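Local coordinates for protein RmpD (Hexulose-6-phosphate synthase) (Streptococcus mutans, PDB 3EXR) that belongs to the orotidine 5'-phosphate decarboxylase / HUMPS family of enzymes and folds as a parallel beta/alpha (TIM) barrel, at residues A[116-121]-A[136-141]; A[125-130]-A[167-172]. All coordinates share one frame; numbering follows the deposited sequence.

Interaction 1: A[116-121]-A[136-141]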
loop_
_atom_site.group_PDB
_atom_site.type_symbol
_atom_site.label_atom_id
_atom_site.label_comp_id
_atom_site.label_asym_id
_atom_site.label_seq_id
_atom_site.Cartn_x
_atom_site.Cartn_y
_atom_site.Cartn_z
ATOM N N VAL A 116 4.311 -11.203 -3.273
ATOM C CA VAL A 116 4.618 -10.574 -2.001
ATOM C C VAL A 116 5.762 -9.556 -2.176
ATOM O O VAL A 116 6.903 -9.884 -2.534
ATOM C CB VAL A 116 5.021 -11.570 -0.921
ATOM C CG1 VAL A 116 5.224 -10.842 0.419
ATOM C CG2 VAL A 116 3.944 -12.641 -0.736
ATOM N N GLU A 117 5.440 -8.303 -1.873
ATOM C CA GLU A 117 6.390 -7.192 -1.846
ATOM C C GLU A 117 7.156 -7.174 -0.531
ATOM O O GLU A 117 6.562 -7.074 0.533
ATOM C CB GLU A 117 5.647 -5.860 -2.074
ATOM C CG GLU A 117 5.435 -5.524 -3.560
ATOM C CD GLU A 117 6.668 -4.965 -4.268
ATOM O OE1 GLU A 117 7.745 -4.915 -3.648
ATOM O OE2 GLU A 117 6.562 -4.572 -5.448
ATOM N N LEU A 118 8.475 -7.316 -0.622
ATOM C CA LEU A 118 9.340 -7.501 0.545
ATOM C C LEU A 118 9.887 -6.177 1.032
ATOM O O LEU A 118 10.707 -5.556 0.346
ATOM C CB LEU A 118 10.466 -8.482 0.207
ATOM C CG LEU A 118 10.029 -9.883 -0.215
ATOM C CD1 LEU A 118 11.228 -10.705 -0.628
ATOM C CD2 LEU A 118 9.294 -10.625 0.885
ATOM N N TYR A 119 9.367 -5.735 2.187
ATOM C CA TYR A 119 9.815 -4.535 2.887
ATOM C C TYR A 119 10.003 -4.830 4.365
ATOM O O TYR A 119 9.215 -5.559 4.970
ATOM C CB TYR A 119 8.793 -3.401 2.742
ATOM C CG TYR A 119 8.824 -2.751 1.367
ATOM C CD1 TYR A 119 9.568 -1.604 1.134
ATOM C CD2 TYR A 119 8.174 -3.333 0.274
ATOM C CE1 TYR A 119 9.611 -1.018 -0.108
ATOM C CE2 TYR A 119 8.233 -2.765 -0.989
ATOM C CZ TYR A 119 8.950 -1.600 -1.173
ATOM O OH TYR A 119 9.004 -1.000 -2.413
ATOM N N GLY A 120 11.020 -4.202 4.947
ATOM C CA GLY A 120 11.268 -4.286 6.383
ATOM C C GLY A 120 11.750 -5.654 6.821
ATOM O O GLY A 120 12.341 -6.389 6.011
ATOM N N ASP A 121 11.471 -5.997 8.075
ATOM C CA ASP A 121 12.030 -7.188 8.731
ATOM C C ASP A 121 11.227 -8.476 8.559
ATOM O O ASP A 121 10.824 -9.134 9.546
ATOM C CB ASP A 121 12.167 -6.909 10.234
ATOM C CG ASP A 121 13.111 -5.787 10.524
ATOM O OD1 ASP A 121 14.178 -5.718 9.862
ATOM O OD2 ASP A 121 12.829 -4.950 11.407
ATOM N N SER A 136 3.570 -17.909 -4.299
ATOM C CA SER A 136 4.936 -18.346 -4.604
ATOM C C SER A 136 5.706 -17.392 -5.477
ATOM O O SER A 136 6.619 -17.804 -6.166
ATOM C CB SER A 136 4.924 -19.757 -5.203
ATOM O OG SER A 136 4.259 -19.798 -6.438
ATOM N N GLN A 137 5.321 -16.111 -5.448
ATOM C CA GLN A 137 6.116 -15.030 -6.035
ATOM C C GLN A 137 6.447 -14.010 -4.966
ATOM O O GLN A 137 5.588 -13.658 -4.129
ATOM C CB GLN A 137 5.363 -14.329 -7.163
ATOM C CG GLN A 137 5.228 -15.125 -8.432
ATOM C CD GLN A 137 4.908 -14.224 -9.615
ATOM O OE1 GLN A 137 5.692 -13.332 -9.933
ATOM N NE2 GLN A 137 3.772 -14.464 -10.280
ATOM N N ALA A 138 7.673 -13.512 -5.016
ATOM C CA ALA A 138 8.154 -12.479 -4.100
ATOM C C ALA A 138 8.980 -11.466 -4.852
ATOM O O ALA A 138 9.713 -11.822 -5.779
ATOM C CB ALA A 138 8.968 -13.089 -2.989
ATOM N N ILE A 139 8.871 -10.199 -4.435
ATOM C CA ILE A 139 9.604 -9.112 -5.085
ATOM C C ILE A 139 10.669 -8.612 -4.120
ATOM O O ILE A 139 10.355 -8.082 -3.049
ATOM C CB ILE A 139 8.670 -7.899 -5.404
ATOM C CG1 ILE A 139 7.324 -8.313 -6.036
ATOM C CG2 ILE A 139 9.411 -6.877 -6.223
ATOM C CD1 ILE A 139 7.421 -9.138 -7.243
ATOM N N TYR A 140 11.921 -8.769 -4.523
ATOM C CA TYR A 140 13.074 -8.391 -3.708
ATOM C C TYR A 140 13.727 -7.121 -4.270
ATOM O O TYR A 140 14.049 -7.075 -5.458
ATOM C CB TYR A 140 14.102 -9.554 -3.644
ATOM C CG TYR A 140 15.158 -9.352 -2.591
ATOM C CD1 TYR A 140 15.058 -9.983 -1.350
ATOM C CD2 TYR A 140 16.241 -8.492 -2.814
ATOM C CE1 TYR A 140 15.997 -9.762 -0.348
ATOM C CE2 TYR A 140 17.187 -8.260 -1.812
ATOM C CZ TYR A 140 17.055 -8.911 -0.584
ATOM O OH TYR A 140 17.984 -8.716 0.395
ATOM N N HIS A 141 13.905 -6.110 -3.410
ATOM C CA HIS A 141 14.505 -4.825 -3.756
ATOM C C HIS A 141 15.953 -4.760 -3.326
ATOM O O HIS A 141 16.291 -5.157 -2.203
ATOM C CB HIS A 141 13.766 -3.693 -3.025
ATOM C CG HIS A 141 12.361 -3.492 -3.497
ATOM N ND1 HIS A 141 11.325 -4.353 -3.192
ATOM C CD2 HIS A 141 11.828 -2.518 -4.263
ATOM C CE1 HIS A 141 10.216 -3.909 -3.756
ATOM N NE2 HIS A 141 10.500 -2.802 -4.421
HETATM O O HOH W 1 8.026 -2.797 -6.226
HETATM O O HOH W 2 13.184 -6.329 -0.539
#
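Val116 and Ile139 join two neighbouring parallel barrel strands. Val116 N donates to Gln137 O in a nearly straight bond (172°), and Ile139 N donates to Val116 O at 2.8 Å. A third, longer bond, Leu118 N to Ile139 O at 3.2 Å, lies in the carbonyl plane. Beyond it the chains part, and a water bridges Leu118 O and His141 N. Glu117 CB points to the face of the sheet that carries Ile139. CG then passes Ile139 CG1; a bend at chi2 (-78°) folds the chain back, bringing CD to 3.7 Å from Ile139 CB. At the tip OE1 lies 3.6 Å from Ile139 CB, though it is modelled doubtfully close to the His141 imidazole, while OE2 lies 3.7 Å from Ile139 CG2. Over one face of that imidazole lies Tyr119, its CZ offset toward the rim and the ring planes 51° apart; Tyr119 OH bonds Asp69 of the second subunit. Leu118 instead sets CD1 4.0 Å from Ala138 CB. This strand pairing belongs to a beta-alpha-beta unit whose helix 124-132 packs Trp130 on Val116 and Leu118, with strands 85-89 and 170-174 flanking the pair.

Interaction 2: A[125-130]-A[167-172]; sequences DQAQQW and MGFRVS
An apolar contact on the outer layer of the barrel sets one face of helix 124-132 against the turn that leads from helix 155-167 into strand 170-174. Phe169 is the wedge: its CZ lies 3.3 Å from Ala127 O, which meets the phenyl ring at its edge, and CE2 is 3.8 Å from Ala127 CB. The same CZ approaches the edge of the Trp130 indole, 3.7 Å from CE3, the two side chains crossing at about a right angle. Just before it, Gly168 ends the preceding helix in a Schellman motif, with positive phi (115°), where the chain of this TIM barrel turns from an outer helix into the next inner strand. Met167 and Phe169, on either side of Gly168 in sequence, both point toward helix 124-132. Met167 runs extended to SD, then bends at chi3 (76°) to bring CE 4.1 Å from Ala127 CB and 3.6 Å from Gln128 OE1. At this more exposed margin a water donates to both Gln128 OE1 and Met167 O, bridging helix and turn without a direct hydrogen bond; Gln128 NE2 is held by Asp132 of its own helix. Trp130 also packs on Ile94 and Met97 of helix 94-107, while Phe169 touches Leu164 and Ala138.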
loop_
_atom_site.group_PDB
_atom_site.type_symbol
_atom_site.label_atom_id
_atom_site.label_comp_id
_atom_site.label_asym_id
_atom_site.label_seq_id
_atom_site.Cartn_x
_atom_site.Cartn_y
_atom_site.Cartn_z
ATOM N N ASP A 125 10.443 -17.771 8.029
ATOM C CA ASP A 125 9.287 -18.464 8.589
ATOM C C ASP A 125 7.999 -17.875 8.008
ATOM O O ASP A 125 7.094 -18.618 7.621
ATOM C CB ASP A 125 9.303 -18.421 10.123
ATOM C CG ASP A 125 10.502 -19.165 10.700
ATOM O OD1 ASP A 125 10.848 -20.251 10.183
ATOM O OD2 ASP A 125 11.162 -18.688 11.630
ATOM N N GLN A 126 7.949 -16.553 7.884
ATOM C CA GLN A 126 6.826 -15.900 7.201
ATOM C C GLN A 126 6.769 -16.340 5.739
ATOM O O GLN A 126 5.699 -16.688 5.225
ATOM C CB GLN A 126 6.947 -14.376 7.303
ATOM C CG GLN A 126 6.798 -13.803 8.708
ATOM C CD GLN A 126 7.095 -12.300 8.773
ATOM O OE1 GLN A 126 7.858 -11.775 7.971
ATOM N NE2 GLN A 126 6.487 -11.614 9.733
ATOM N N ALA A 127 7.919 -16.335 5.061
ATOM C CA ALA A 127 7.952 -16.727 3.656
ATOM C C ALA A 127 7.380 -18.124 3.451
ATOM O O ALA A 127 6.647 -18.361 2.499
ATOM C CB ALA A 127 9.369 -16.622 3.090
ATOM N N GLN A 128 7.655 -19.052 4.372
ATOM C CA GLN A 128 7.103 -20.403 4.217
ATOM C C GLN A 128 5.573 -20.375 4.393
ATOM O O GLN A 128 4.853 -21.129 3.755
ATOM C CB GLN A 128 7.776 -21.393 5.192
ATOM C CG GLN A 128 7.346 -22.840 5.014
ATOM C CD GLN A 128 7.769 -23.409 3.671
ATOM O OE1 GLN A 128 8.950 -23.349 3.307
ATOM N NE2 GLN A 128 6.811 -23.912 2.904
ATOM N N GLN A 129 5.075 -19.488 5.250
ATOM C CA GLN A 129 3.632 -19.330 5.404
ATOM C C GLN A 129 2.980 -18.847 4.098
ATOM O O GLN A 129 1.910 -19.317 3.734
ATOM C CB GLN A 129 3.306 -18.388 6.551
ATOM C CG GLN A 129 3.673 -18.912 7.915
ATOM C CD GLN A 129 3.172 -17.956 8.943
ATOM O OE1 GLN A 129 1.960 -17.853 9.152
ATOM N NE2 GLN A 129 4.079 -17.195 9.537
ATOM N N TRP A 130 3.657 -17.955 3.365
ATOM C CA TRP A 130 3.120 -17.507 2.090
ATOM C C TRP A 130 3.019 -18.694 1.129
ATOM O O TRP A 130 1.981 -18.906 0.515
ATOM C CB TRP A 130 3.957 -16.355 1.452
ATOM C CG TRP A 130 4.239 -15.210 2.392
ATOM C CD1 TRP A 130 3.431 -14.742 3.383
ATOM C CD2 TRP A 130 5.420 -14.407 2.427
ATOM N NE1 TRP A 130 4.042 -13.707 4.046
ATOM C CE2 TRP A 130 5.276 -13.493 3.490
ATOM C CE3 TRP A 130 6.617 -14.399 1.685
ATOM C CZ2 TRP A 130 6.254 -12.546 3.805
ATOM C CZ3 TRP A 130 7.596 -13.477 2.021
ATOM C CH2 TRP A 130 7.410 -12.565 3.067
ATOM N N MET A 167 13.747 -22.025 -1.650
ATOM C CA MET A 167 12.500 -22.340 -0.933
ATOM C C MET A 167 11.336 -22.642 -1.875
ATOM O O MET A 167 10.341 -23.212 -1.454
ATOM C CB MET A 167 12.105 -21.173 -0.020
ATOM C CG MET A 167 12.981 -21.040 1.197
ATOM S SD MET A 167 12.461 -19.693 2.267
ATOM C CE MET A 167 11.066 -20.394 3.045
ATOM N N GLY A 168 11.439 -22.245 -3.140
ATOM C CA GLY A 168 10.359 -22.462 -4.095
ATOM C C GLY A 168 9.694 -21.196 -4.642
ATOM O O GLY A 168 8.722 -21.295 -5.385
ATOM N N PHE A 169 10.229 -20.022 -4.308
ATOM C CA PHE A 169 9.735 -18.765 -4.908
ATOM C C PHE A 169 10.214 -18.510 -6.322
ATOM O O PHE A 169 11.398 -18.765 -6.672
ATOM C CB PHE A 169 10.083 -17.547 -4.041
ATOM C CG PHE A 169 9.269 -17.448 -2.776
ATOM C CD1 PHE A 169 8.032 -16.810 -2.767
ATOM C CD2 PHE A 169 9.731 -18.017 -1.599
ATOM C CE1 PHE A 169 7.269 -16.716 -1.602
ATOM C CE2 PHE A 169 8.992 -17.930 -0.427
ATOM C CZ PHE A 169 7.760 -17.270 -0.417
ATOM N N ARG A 170 9.306 -17.966 -7.133
ATOM C CA ARG A 170 9.695 -17.227 -8.329
ATOM C C ARG A 170 9.969 -15.802 -7.874
ATOM O O ARG A 170 9.049 -15.092 -7.471
ATOM C CB ARG A 170 8.611 -17.292 -9.406
ATOM C CG ARG A 170 8.671 -18.592 -10.250
ATOM C CD ARG A 170 7.357 -18.867 -11.000
ATOM N NE ARG A 170 6.273 -19.048 -10.035
ATOM C CZ ARG A 170 5.033 -18.586 -10.157
ATOM N NH1 ARG A 170 4.623 -17.973 -11.252
ATOM N NH2 ARG A 170 4.198 -18.779 -9.154
ATOM N N VAL A 171 11.239 -15.420 -7.898
ATOM C CA VAL A 171 11.693 -14.162 -7.345
ATOM C C VAL A 171 11.903 -13.109 -8.446
ATOM O O VAL A 171 12.581 -13.328 -9.440
ATOM C CB VAL A 171 12.982 -14.347 -6.508
ATOM C CG1 VAL A 171 13.540 -13.017 -6.014
ATOM C CG2 VAL A 171 12.706 -15.286 -5.345
ATOM N N SER A 172 11.260 -11.960 -8.271
ATOM C CA SER A 172 11.517 -10.809 -9.099
ATOM C C SER A 172 12.481 -9.899 -8.361
ATOM O O SER A 172 12.391 -9.761 -7.137
ATOM C CB SER A 172 10.227 -10.028 -9.352
ATOM O OG SER A 172 9.324 -10.770 -10.098
HETATM O O HOH W 3 10.209 -24.245 1.138
#

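In the fold
From the N terminus, the chain leaves strand 113-117, runs through helix 124-132 and returns in strand 137-141, where interaction 1 closes the loop. Interaction 2 starts inside that loop, on the helix, and closes much later, at the end of helix 155-167 and the turn into strand 170-174. The two therefore cross along the chain instead of nesting. Their centres are 9 Å apart and they touch directly: Tyr140 N lies 2.8 Å from Ser172 O, a probable hydrogen bond between neighbouring strands, and Ser136 packs on Phe169. Interaction 1 thus ties strand to strand within the barrel wall, and interaction 2 ties the surrounding helix to the helix-to-strand turn leading into strand 170-174.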